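Local coordinates for protein phosphoribosylaminoimidazole-succinocarboxamide synthase (Ehrlichia chaffeensis str. Arkansas, PDB 3KRE) that catalyses the ATP-dependent joining of L-aspartate to 5-amino-1-(5-phosphoribosyl)imidazole-4-carboxylate, a step of de novo purine biosynthesis, at residues E111-N116 and E140-N145; F197-G202 and L212-E217; L117-F122 and K193-K198. All coordinates share one frame; numbering follows the deposited sequence.

Interaction 1: residues E111-N116 and E140-N145; sequences EVVIRN and EFYYKN. With EDO (1,2-ethanediol), chain F.
Glu-111, Val-112 and Val-113 pair with Tyr-142, Phe-141 and Glu-140 as adjoining strands of an antiparallel beta-sheet. Hydrogen-bonded pairs flank the non-hydrogen-bonded pair of Val-112 and Phe-141; the straightest link runs from Val-113 N to Glu-140 O (2.8 Å, 171°). On one face, the CG2 methyl of beta-branched Val-112 touches the edge of the Phe-141 ring, 3.9 Å from CE1. Both are buried and apolar, and helix 166-189 packs against them.

Charge and aromatic surface share the other face. Arg-115, extended from CG to NE, turns the guanidinium edge to Glu-140, and NE (2.7 Å) and NH2 (3.0 Å) both grip the single oxygen OE1 in a side-on salt bridge. The two planes stand nearly perpendicular; NE meets OE1 from above the carboxylate plane, NH2 nearly along the C-O axis. Tyr-142 OH donates to the same OE1 at 2.8 Å, which gives this oxygen three donors; Arg-125 holds OE2. Val-113 suits the spot between them: CG1 covers a guanidinium face, while CG2 lies 3.7 Å from CE2 of Tyr-142.

Farther along, the methylenes of Lys-144 cross those of Glu-111 at about a right angle, while the lysine's NZ forms a salt bridge with Glu-200. A 1,2-ethanediol, probably from the crystallisation liquor, lies over one face of the Tyr-142 ring, and its O1 sits 2.7 Å from Glu-111 OE1.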
loop_
_atom_site.group_PDB
_atom_site.type_symbol
_atom_site.label_atom_id
_atom_site.label_comp_id
_atom_site.label_asym_id
_atom_site.label_seq_id
_atom_site.Cartn_x
_atom_site.Cartn_y
_atom_site.Cartn_z
ATOM N N GLU A 111 -5.814 8.216 -1.886
ATOM C CA GLU A 111 -5.238 7.157 -1.058
ATOM C C GLU A 111 -6.383 6.689 -0.174
ATOM O O GLU A 111 -7.046 7.519 0.448
ATOM C CB GLU A 111 -4.129 7.700 -0.200
ATOM C CG GLU A 111 -2.959 8.165 -1.030
ATOM C CD GLU A 111 -1.783 8.507 -0.190
ATOM O OE1 GLU A 111 -1.844 9.530 0.527
ATOM O OE2 GLU A 111 -0.788 7.774 -0.261
ATOM N N VAL A 112 -6.644 5.388 -0.154
ATOM C CA VAL A 112 -7.666 4.832 0.713
ATOM C C VAL A 112 -6.939 4.233 1.902
ATOM O O VAL A 112 -6.086 3.357 1.738
ATOM C CB VAL A 112 -8.486 3.756 -0.007
ATOM C CG1 VAL A 112 -9.639 3.317 0.875
ATOM C CG2 VAL A 112 -8.976 4.278 -1.394
ATOM N N VAL A 113 -7.248 4.720 3.097
ATOM C CA VAL A 113 -6.613 4.197 4.302
ATOM C C VAL A 113 -7.652 3.417 5.055
ATOM O O VAL A 113 -8.738 3.933 5.296
ATOM C CB VAL A 113 -6.004 5.307 5.186
ATOM C CG1 VAL A 113 -5.493 4.713 6.486
ATOM C CG2 VAL A 113 -4.872 6.065 4.428
ATOM N N ILE A 114 -7.329 2.170 5.381
ATOM C CA ILE A 114 -8.198 1.259 6.097
ATOM C C ILE A 114 -7.551 0.989 7.460
ATOM O O ILE A 114 -6.394 0.562 7.536
ATOM C CB ILE A 114 -8.405 -0.081 5.335
ATOM C CG1 ILE A 114 -8.982 0.156 3.936
ATOM C CG2 ILE A 114 -9.374 -0.939 6.092
ATOM C CD1 ILE A 114 -7.946 0.489 2.874
ATOM N N ARG A 115 -8.292 1.246 8.528
ATOM C CA ARG A 115 -7.755 1.117 9.906
ATOM C C ARG A 115 -8.529 0.082 10.716
ATOM O O ARG A 115 -9.777 0.163 10.842
ATOM C CB ARG A 115 -7.825 2.468 10.621
ATOM C CG ARG A 115 -7.253 3.663 9.847
ATOM C CD ARG A 115 -7.250 4.913 10.677
ATOM N NE ARG A 115 -6.748 6.052 9.917
ATOM C CZ ARG A 115 -5.462 6.378 9.785
ATOM N NH1 ARG A 115 -4.517 5.679 10.378
ATOM N NH2 ARG A 115 -5.133 7.441 9.085
ATOM N N ASN A 116 -7.778 -0.867 11.293
ATOM C CA ASN A 116 -8.298 -1.860 12.213
ATOM C C ASN A 116 -8.064 -1.497 13.673
ATOM O O ASN A 116 -8.909 -1.758 14.513
ATOM C CB ASN A 116 -7.730 -3.239 11.891
ATOM C CG ASN A 116 -8.163 -3.721 10.523
ATOM O OD1 ASN A 116 -9.344 -3.699 10.218
ATOM N ND2 ASN A 116 -7.216 -4.128 9.697
ATOM N N GLU A 140 -10.691 5.905 5.618
ATOM C CA GLU A 140 -10.514 7.337 5.378
ATOM C C GLU A 140 -9.894 7.566 4.000
ATOM O O GLU A 140 -9.035 6.782 3.555
ATOM C CB GLU A 140 -9.621 7.924 6.448
ATOM C CG GLU A 140 -10.150 7.917 7.910
ATOM C CD GLU A 140 -9.182 8.544 8.896
ATOM O OE1 GLU A 140 -7.977 8.238 8.804
ATOM O OE2 GLU A 140 -9.613 9.350 9.747
ATOM N N PHE A 141 -10.316 8.646 3.339
ATOM C CA PHE A 141 -9.827 9.000 2.010
ATOM C C PHE A 141 -8.940 10.226 2.050
ATOM O O PHE A 141 -9.247 11.175 2.767
ATOM C CB PHE A 141 -11.010 9.298 1.087
ATOM C CG PHE A 141 -11.892 8.124 0.846
ATOM C CD1 PHE A 141 -11.485 7.110 -0.006
ATOM C CD2 PHE A 141 -13.144 8.018 1.466
ATOM C CE1 PHE A 141 -12.305 6.026 -0.270
ATOM C CE2 PHE A 141 -13.961 6.903 1.227
ATOM C CZ PHE A 141 -13.544 5.912 0.357
ATOM N N TYR A 142 -7.853 10.211 1.259
ATOM C CA TYR A 142 -6.968 11.368 1.157
ATOM C C TYR A 142 -6.713 11.684 -0.298
ATOM O O TYR A 142 -6.612 10.800 -1.116
ATOM C CB TYR A 142 -5.649 11.116 1.877
ATOM C CG TYR A 142 -5.827 10.836 3.333
ATOM C CD1 TYR A 142 -5.640 11.832 4.269
ATOM C CD2 TYR A 142 -6.214 9.563 3.778
ATOM C CE1 TYR A 142 -5.815 11.595 5.597
ATOM C CE2 TYR A 142 -6.402 9.315 5.112
ATOM C CZ TYR A 142 -6.186 10.342 6.029
ATOM O OH TYR A 142 -6.375 10.111 7.374
ATOM N N TYR A 143 -6.636 12.965 -0.607
ATOM C CA TYR A 143 -6.215 13.417 -1.915
ATOM C C TYR A 143 -4.675 13.307 -2.004
ATOM O O TYR A 143 -3.969 13.866 -1.157
ATOM C CB TYR A 143 -6.621 14.875 -2.047
ATOM C CG TYR A 143 -6.173 15.546 -3.336
ATOM C CD1 TYR A 143 -6.325 14.904 -4.554
ATOM C CD2 TYR A 143 -5.663 16.847 -3.329
ATOM C CE1 TYR A 143 -5.942 15.520 -5.742
ATOM C CE2 TYR A 143 -5.289 17.458 -4.495
ATOM C CZ TYR A 143 -5.425 16.781 -5.699
ATOM O OH TYR A 143 -5.065 17.368 -6.895
ATOM N N LYS A 144 -4.161 12.591 -3.003
ATOM C CA LYS A 144 -2.711 12.379 -3.100
ATOM C C LYS A 144 -2.073 13.618 -3.749
ATOM O O LYS A 144 -2.252 13.879 -4.943
ATOM C CB LYS A 144 -2.358 11.082 -3.858
ATOM C CG LYS A 144 -0.920 10.583 -3.504
ATOM C CD LYS A 144 -0.540 9.234 -4.135
ATOM C CE LYS A 144 0.809 8.734 -3.572
ATOM N NZ LYS A 144 1.347 7.515 -4.279
ATOM N N ASN A 145 -1.385 14.397 -2.925
ATOM C CA ASN A 145 -0.779 15.667 -3.349
ATOM C C ASN A 145 0.282 16.069 -2.355
ATOM O O ASN A 145 -0.012 16.375 -1.189
ATOM C CB ASN A 145 -1.848 16.761 -3.481
ATOM C CG ASN A 145 -1.327 18.033 -4.141
ATOM O OD1 ASN A 145 -0.565 18.782 -3.546
ATOM N ND2 ASN A 145 -1.776 18.294 -5.361
HETATM C C1 EDO F . -2.240 10.204 3.362
HETATM O O1 EDO F . -0.871 10.004 2.986
HETATM C C2 EDO F . -2.552 9.258 4.491
HETATM O O2 EDO F . -1.762 9.692 5.590
#

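Interaction 2: residues F197-G202 and L212-E217; sequences FKLEFG and LFLADE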
loop_
_atom_site.group_PDB
_atom_site.type_symbol
_atom_site.label_atom_id
_atom_site.label_comp_id
_atom_site.label_asym_id
_atom_site.label_seq_id
_atom_site.Cartn_x
_atom_site.Cartn_y
_atom_site.Cartn_z
ATOM N N PHE A 197 -3.627 0.027 6.697
ATOM C CA PHE A 197 -2.910 0.038 5.428
ATOM C C PHE A 197 -3.517 1.022 4.450
ATOM O O PHE A 197 -4.611 1.508 4.681
ATOM C CB PHE A 197 -2.837 -1.371 4.814
ATOM C CG PHE A 197 -4.166 -1.949 4.435
ATOM C CD1 PHE A 197 -4.547 -2.025 3.110
ATOM C CD2 PHE A 197 -5.010 -2.449 5.381
ATOM C CE1 PHE A 197 -5.760 -2.588 2.751
ATOM C CE2 PHE A 197 -6.240 -3.034 5.027
ATOM C CZ PHE A 197 -6.608 -3.088 3.711
ATOM N N LYS A 198 -2.745 1.372 3.408
ATOM C CA LYS A 198 -3.125 2.339 2.401
ATOM C C LYS A 198 -3.152 1.634 1.056
ATOM O O LYS A 198 -2.228 0.877 0.708
ATOM C CB LYS A 198 -2.121 3.508 2.365
ATOM C CG LYS A 198 -2.393 4.618 1.332
ATOM C CD LYS A 198 -1.851 4.337 -0.068
ATOM C CE LYS A 198 -0.334 4.655 -0.260
ATOM N NZ LYS A 198 0.161 3.745 -1.339
ATOM N N LEU A 199 -4.202 1.910 0.284
ATOM C CA LEU A 199 -4.383 1.404 -1.063
ATOM C C LEU A 199 -4.497 2.551 -2.057
ATOM O O LEU A 199 -4.976 3.638 -1.713
ATOM C CB LEU A 199 -5.687 0.602 -1.167
ATOM C CG LEU A 199 -5.805 -0.607 -0.258
ATOM C CD1 LEU A 199 -7.191 -1.270 -0.484
ATOM C CD2 LEU A 199 -4.622 -1.604 -0.513
ATOM N N GLU A 200 -4.086 2.296 -3.296
ATOM C CA GLU A 200 -4.352 3.171 -4.420
ATOM C C GLU A 200 -4.883 2.335 -5.547
ATOM O O GLU A 200 -4.457 1.180 -5.733
ATOM C CB GLU A 200 -3.060 3.865 -4.903
ATOM C CG GLU A 200 -2.527 4.828 -3.867
ATOM C CD GLU A 200 -1.236 5.487 -4.310
ATOM O OE1 GLU A 200 -1.056 5.720 -5.531
ATOM O OE2 GLU A 200 -0.435 5.808 -3.415
ATOM N N PHE A 201 -5.788 2.925 -6.309
ATOM C CA PHE A 201 -6.401 2.237 -7.426
ATOM C C PHE A 201 -6.206 3.055 -8.688
ATOM O O PHE A 201 -6.049 4.276 -8.634
ATOM C CB PHE A 201 -7.890 2.083 -7.184
ATOM C CG PHE A 201 -8.251 1.093 -6.063
ATOM C CD1 PHE A 201 -8.607 -0.220 -6.347
ATOM C CD2 PHE A 201 -8.256 1.509 -4.734
ATOM C CE1 PHE A 201 -8.943 -1.101 -5.292
ATOM C CE2 PHE A 201 -8.581 0.603 -3.703
ATOM C CZ PHE A 201 -8.942 -0.657 -4.002
ATOM N N GLY A 202 -6.318 2.381 -9.828
ATOM C CA GLY A 202 -6.288 3.055 -11.115
ATOM C C GLY A 202 -7.243 2.387 -12.086
ATOM O O GLY A 202 -7.901 1.405 -11.749
ATOM N N LEU A 212 -11.997 -0.850 -11.170
ATOM C CA LEU A 212 -10.952 -0.302 -10.349
ATOM C C LEU A 212 -9.889 -1.381 -10.141
ATOM O O LEU A 212 -10.201 -2.500 -9.702
ATOM C CB LEU A 212 -11.549 0.129 -8.999
ATOM C CG LEU A 212 -12.604 1.235 -9.075
ATOM C CD1 LEU A 212 -13.252 1.486 -7.665
ATOM C CD2 LEU A 212 -11.994 2.512 -9.668
ATOM N N PHE A 213 -8.660 -1.066 -10.523
ATOM C CA PHE A 213 -7.535 -1.988 -10.400
ATOM C C PHE A 213 -6.668 -1.547 -9.264
ATOM O O PHE A 213 -6.205 -0.414 -9.245
ATOM C CB PHE A 213 -6.720 -2.020 -11.687
ATOM C CG PHE A 213 -7.454 -2.743 -12.802
ATOM C CD1 PHE A 213 -7.173 -4.064 -13.092
ATOM C CD2 PHE A 213 -8.497 -2.114 -13.460
ATOM C CE1 PHE A 213 -7.871 -4.741 -14.069
ATOM C CE2 PHE A 213 -9.243 -2.817 -14.454
ATOM C CZ PHE A 213 -8.904 -4.091 -14.761
ATOM N N LEU A 214 -6.349 -2.476 -8.379
ATOM C CA LEU A 214 -5.421 -2.173 -7.308
ATOM C C LEU A 214 -4.008 -1.926 -7.881
ATOM O O LEU A 214 -3.489 -2.708 -8.697
ATOM C CB LEU A 214 -5.367 -3.303 -6.285
ATOM C CG LEU A 214 -4.627 -2.978 -4.995
ATOM C CD1 LEU A 214 -5.387 -1.925 -4.174
ATOM C CD2 LEU A 214 -4.471 -4.282 -4.219
ATOM N N ALA A 215 -3.390 -0.846 -7.425
ATOM C CA ALA A 215 -2.088 -0.422 -7.971
ATOM C C ALA A 215 -1.087 -0.173 -6.835
ATOM O O ALA A 215 -1.238 -0.724 -5.750
ATOM C CB ALA A 215 -2.305 0.795 -8.811
ATOM N N ASP A 216 -0.064 0.655 -7.086
ATOM C CA ASP A 216 0.988 0.942 -6.101
ATOM C C ASP A 216 1.544 -0.347 -5.494
ATOM O O ASP A 216 1.860 -1.255 -6.254
ATOM C CB ASP A 216 0.515 1.928 -5.041
ATOM C CG ASP A 216 1.683 2.567 -4.300
ATOM O OD1 ASP A 216 2.523 3.157 -4.973
ATOM O OD2 ASP A 216 1.824 2.389 -3.076
ATOM N N GLU A 217 1.687 -0.440 -4.170
ATOM C CA GLU A 217 2.270 -1.622 -3.566
ATOM C C GLU A 217 1.535 -1.976 -2.302
ATOM O O GLU A 217 0.854 -1.126 -1.691
ATOM C CB GLU A 217 3.740 -1.383 -3.241
ATOM C CG GLU A 217 3.952 -0.295 -2.201
ATOM C CD GLU A 217 5.422 -0.007 -1.962
ATOM O OE1 GLU A 217 6.090 -0.763 -1.219
ATOM O OE2 GLU A 217 5.914 0.963 -2.544
HETATM O O HOH W 1 -0.711 1.240 -1.365
HETATM O O HOH W 2 -2.444 -0.144 -3.319
#
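The beta hairpin of strands 192-204 and 213-214 pairs Phe-201 with Leu-214 and Gly-202 with Phe-213. Gly-202 and Phe-213 exchange two backbone hydrogen bonds, and Ala-215 N adds a third to Glu-200 O at 2.8 Å.

Leu-214 reaches over a face of the Phe-201 ring: with CG anti to the backbone N (chi1 -169°), CD1 lies 3.9 Å from the ring centroid in a CH-pi contact, 19° off the normal. The same methyl meets CD2 of Leu-199 at 3.8 Å, so one methyl serves both the ring and the neighbouring leucine. Ile-172 of helix 166-189 also packs on Phe-201.

Beyond the strand pair the chains part, and polar groups and water fill in. Water 2 accepts from Glu-200 N and lies 2.8 Å from Ala-215 O. Lys-198, bent at chi2 and chi3, forms salt bridges through NZ with Asp-216 OD2 (2.8 Å) and Glu-200 OE2 (3.0 Å), a three-residue network. The two carboxylates are stacked nearly parallel, a closeness that the lysine probably makes tolerable; Lys-144 on Glu-200 OE2 and Lys-34 on Asp-216 OD1 supply further positive charge. Water 1 accepts from Lys-198 NZ at 2.7 Å.

Interaction 3: residues L117-F122 and K193-K198; sequences LAAGNF and KLVDFK. With EDO (1,2-ethanediol), chain G.
Leu-117 rests against Val-195 where the chain, having turned a corner at Asn-116, runs toward helix 120-126 beside strand 192-204. A backbone bond ties the two: Leu-117 N gives its hydrogen to a lone pair of Val-195 O, in the carbonyl plane, at 3.2 Å.

The leucine side chain can be followed outward. CB lies 4.1 Å from CG1 of Val-195. CG stands anti to the carbonyl carbon (chi1 -42°), and from there the two methyls part: CD1 reaches CG2 of Val-195, crossing the valine at about a right angle, and CD2 meets CE of Lys-193 at 4.1 Å. Lysine suits this outer place because its methylenes can cover an apolar group while the ammonium lies beyond them. Two residues on, the small Ala-119 lets the chain come close, its CB being 3.9 Å from Val-195 CG1 and 3.7 Å from Asp-196 OD2.

Asp-196 adds the polar side. Its CG sits between the backbone N and carbonyl carbon (chi1 62°), and OD2 lies on the loop side, near Ala-119 CB and water 3. That water donates to OD2 at 2.6 Å and to Leu-117 O at 2.8 Å, bridging strand and loop. Arg-224 of strand 223-227 makes a salt bridge to OD2. A 1,2-ethanediol, probably from the crystallisation liquor, lies by OD1, although its spacing is too short to be trusted in detail.

One direct hydrogen bond, one water bridge and a few methyl contacts thus join loop to strand, with OD2 of the buried carboxylate held by water and arginine, so that this one oxygen links the loop to strand 223-227 as well.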
loop_
_atom_site.group_PDB
_atom_site.type_symbol
_atom_site.label_atom_id
_atom_site.label_comp_id
_atom_site.label_asym_id
_atom_site.label_seq_id
_atom_site.Cartn_x
_atom_site.Cartn_y
_atom_site.Cartn_z
ATOM N N LEU A 117 -6.896 -0.956 13.962
ATOM C CA LEU A 117 -6.580 -0.362 15.249
ATOM C C LEU A 117 -6.146 1.081 15.018
ATOM O O LEU A 117 -5.746 1.458 13.927
ATOM C CB LEU A 117 -5.451 -1.114 15.937
ATOM C CG LEU A 117 -5.412 -2.648 15.926
ATOM C CD1 LEU A 117 -4.123 -3.088 16.717
ATOM C CD2 LEU A 117 -6.663 -3.270 16.517
ATOM N N ALA A 118 -6.219 1.883 16.070
ATOM C CA ALA A 118 -5.731 3.251 16.031
ATOM C C ALA A 118 -4.216 3.272 15.963
ATOM O O ALA A 118 -3.555 2.573 16.726
ATOM C CB ALA A 118 -6.149 4.002 17.283
ATOM N N ALA A 119 -3.678 4.087 15.065
ATOM C CA ALA A 119 -2.234 4.277 14.987
ATOM C C ALA A 119 -1.936 5.589 14.288
ATOM O O ALA A 119 -2.844 6.266 13.788
ATOM C CB ALA A 119 -1.568 3.084 14.279
ATOM N N GLY A 120 -0.662 5.975 14.274
ATOM C CA GLY A 120 -0.222 7.113 13.475
ATOM C C GLY A 120 -0.923 8.419 13.814
ATOM O O GLY A 120 -1.127 8.744 14.977
ATOM N N ASN A 121 -1.305 9.151 12.776
ATOM C CA ASN A 121 -1.924 10.459 12.923
ATOM C C ASN A 121 -3.382 10.354 13.402
ATOM O O ASN A 121 -3.920 11.310 13.951
ATOM C CB ASN A 121 -1.867 11.190 11.586
ATOM C CG ASN A 121 -0.449 11.710 11.254
ATOM O OD1 ASN A 121 0.382 11.873 12.131
ATOM N ND2 ASN A 121 -0.199 11.972 9.980
ATOM N N PHE A 122 -4.008 9.196 13.195
ATOM C CA PHE A 122 -5.347 8.947 13.721
ATOM C C PHE A 122 -5.285 9.015 15.241
ATOM O O PHE A 122 -6.043 9.750 15.872
ATOM C CB PHE A 122 -5.893 7.582 13.254
ATOM C CG PHE A 122 -7.289 7.310 13.708
ATOM C CD1 PHE A 122 -8.378 7.520 12.855
ATOM C CD2 PHE A 122 -7.536 6.872 14.995
ATOM C CE1 PHE A 122 -9.663 7.294 13.288
ATOM C CE2 PHE A 122 -8.815 6.673 15.444
ATOM C CZ PHE A 122 -9.890 6.866 14.572
ATOM N N LYS A 193 -0.514 -8.902 13.026
ATOM C CA LYS A 193 -1.748 -8.124 13.036
ATOM C C LYS A 193 -1.642 -7.024 12.007
ATOM O O LYS A 193 -0.705 -6.225 12.058
ATOM C CB LYS A 193 -1.980 -7.490 14.411
ATOM C CG LYS A 193 -3.232 -6.644 14.551
ATOM C CD LYS A 193 -4.511 -7.422 14.138
ATOM C CE LYS A 193 -5.763 -6.541 14.254
ATOM N NZ LYS A 193 -7.036 -7.273 13.857
ATOM N N LEU A 194 -2.611 -6.971 11.089
ATOM C CA LEU A 194 -2.696 -5.877 10.138
ATOM C C LEU A 194 -3.400 -4.724 10.817
ATOM O O LEU A 194 -4.615 -4.761 11.019
ATOM C CB LEU A 194 -3.505 -6.285 8.912
ATOM C CG LEU A 194 -3.674 -5.272 7.796
ATOM C CD1 LEU A 194 -2.310 -4.803 7.252
ATOM C CD2 LEU A 194 -4.529 -5.892 6.649
ATOM N N VAL A 195 -2.616 -3.740 11.229
ATOM C CA VAL A 195 -3.112 -2.621 12.022
ATOM C C VAL A 195 -3.901 -1.644 11.138
ATOM O O VAL A 195 -5.028 -1.262 11.429
ATOM C CB VAL A 195 -1.909 -1.949 12.743
ATOM C CG1 VAL A 195 -2.289 -0.594 13.369
ATOM C CG2 VAL A 195 -1.289 -2.922 13.782
ATOM N N ASP A 196 -3.282 -1.239 10.037
ATOM C CA ASP A 196 -3.907 -0.388 9.066
ATOM C C ASP A 196 -3.105 -0.525 7.781
ATOM O O ASP A 196 -2.053 -1.152 7.791
ATOM C CB ASP A 196 -4.003 1.082 9.523
ATOM C CG ASP A 196 -2.637 1.775 9.764
ATOM O OD1 ASP A 196 -1.688 1.578 9.001
ATOM O OD2 ASP A 196 -2.525 2.585 10.716
ATOM N N PHE A 197 -3.627 0.027 6.697
ATOM C CA PHE A 197 -2.910 0.038 5.428
ATOM C C PHE A 197 -3.517 1.022 4.450
ATOM O O PHE A 197 -4.611 1.508 4.681
ATOM C CB PHE A 197 -2.837 -1.371 4.814
ATOM C CG PHE A 197 -4.166 -1.949 4.435
ATOM C CD1 PHE A 197 -4.547 -2.025 3.110
ATOM C CD2 PHE A 197 -5.010 -2.449 5.381
ATOM C CE1 PHE A 197 -5.760 -2.588 2.751
ATOM C CE2 PHE A 197 -6.240 -3.034 5.027
ATOM C CZ PHE A 197 -6.608 -3.088 3.711
ATOM N N LYS A 198 -2.745 1.372 3.408
ATOM C CA LYS A 198 -3.125 2.339 2.401
ATOM C C LYS A 198 -3.152 1.634 1.056
ATOM O O LYS A 198 -2.228 0.877 0.708
ATOM C CB LYS A 198 -2.121 3.508 2.365
ATOM C CG LYS A 198 -2.393 4.618 1.332
ATOM C CD LYS A 198 -1.851 4.337 -0.068
ATOM C CE LYS A 198 -0.334 4.655 -0.260
ATOM N NZ LYS A 198 0.161 3.745 -1.339
HETATM C C1 EDO G . -0.912 3.131 6.262
HETATM O O1 EDO G . -0.350 2.964 7.546
HETATM C C2 EDO G . -0.893 4.619 5.963
HETATM O O2 EDO G . -1.934 5.191 6.736
HETATM O O HOH W 3 -4.583 3.341 12.135
#

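How the interactions relate
Strand 192-204 takes part in interactions 2 and 3, which share Phe-197 and Lys-198, and it borders strand 110-115 of interaction 1, so all three meet in one antiparallel sheet. Interaction 2 is buried and nearest the middle of the chain, interaction 1 only partly buried, and interaction 3, also buried, lies farthest out. Regular strand pairing dominates interaction 1, a short hairpin pairing that gives way to water dominates interaction 2, and a single direct hydrogen bond serves the loop of interaction 3. Ionic chemistry links the first two, through Lys-144 NZ and Glu-200 OE2 at 2.6 Å, while Asn-116 N is probably hydrogen-bonded to Val-195 O between interactions 1 and 3.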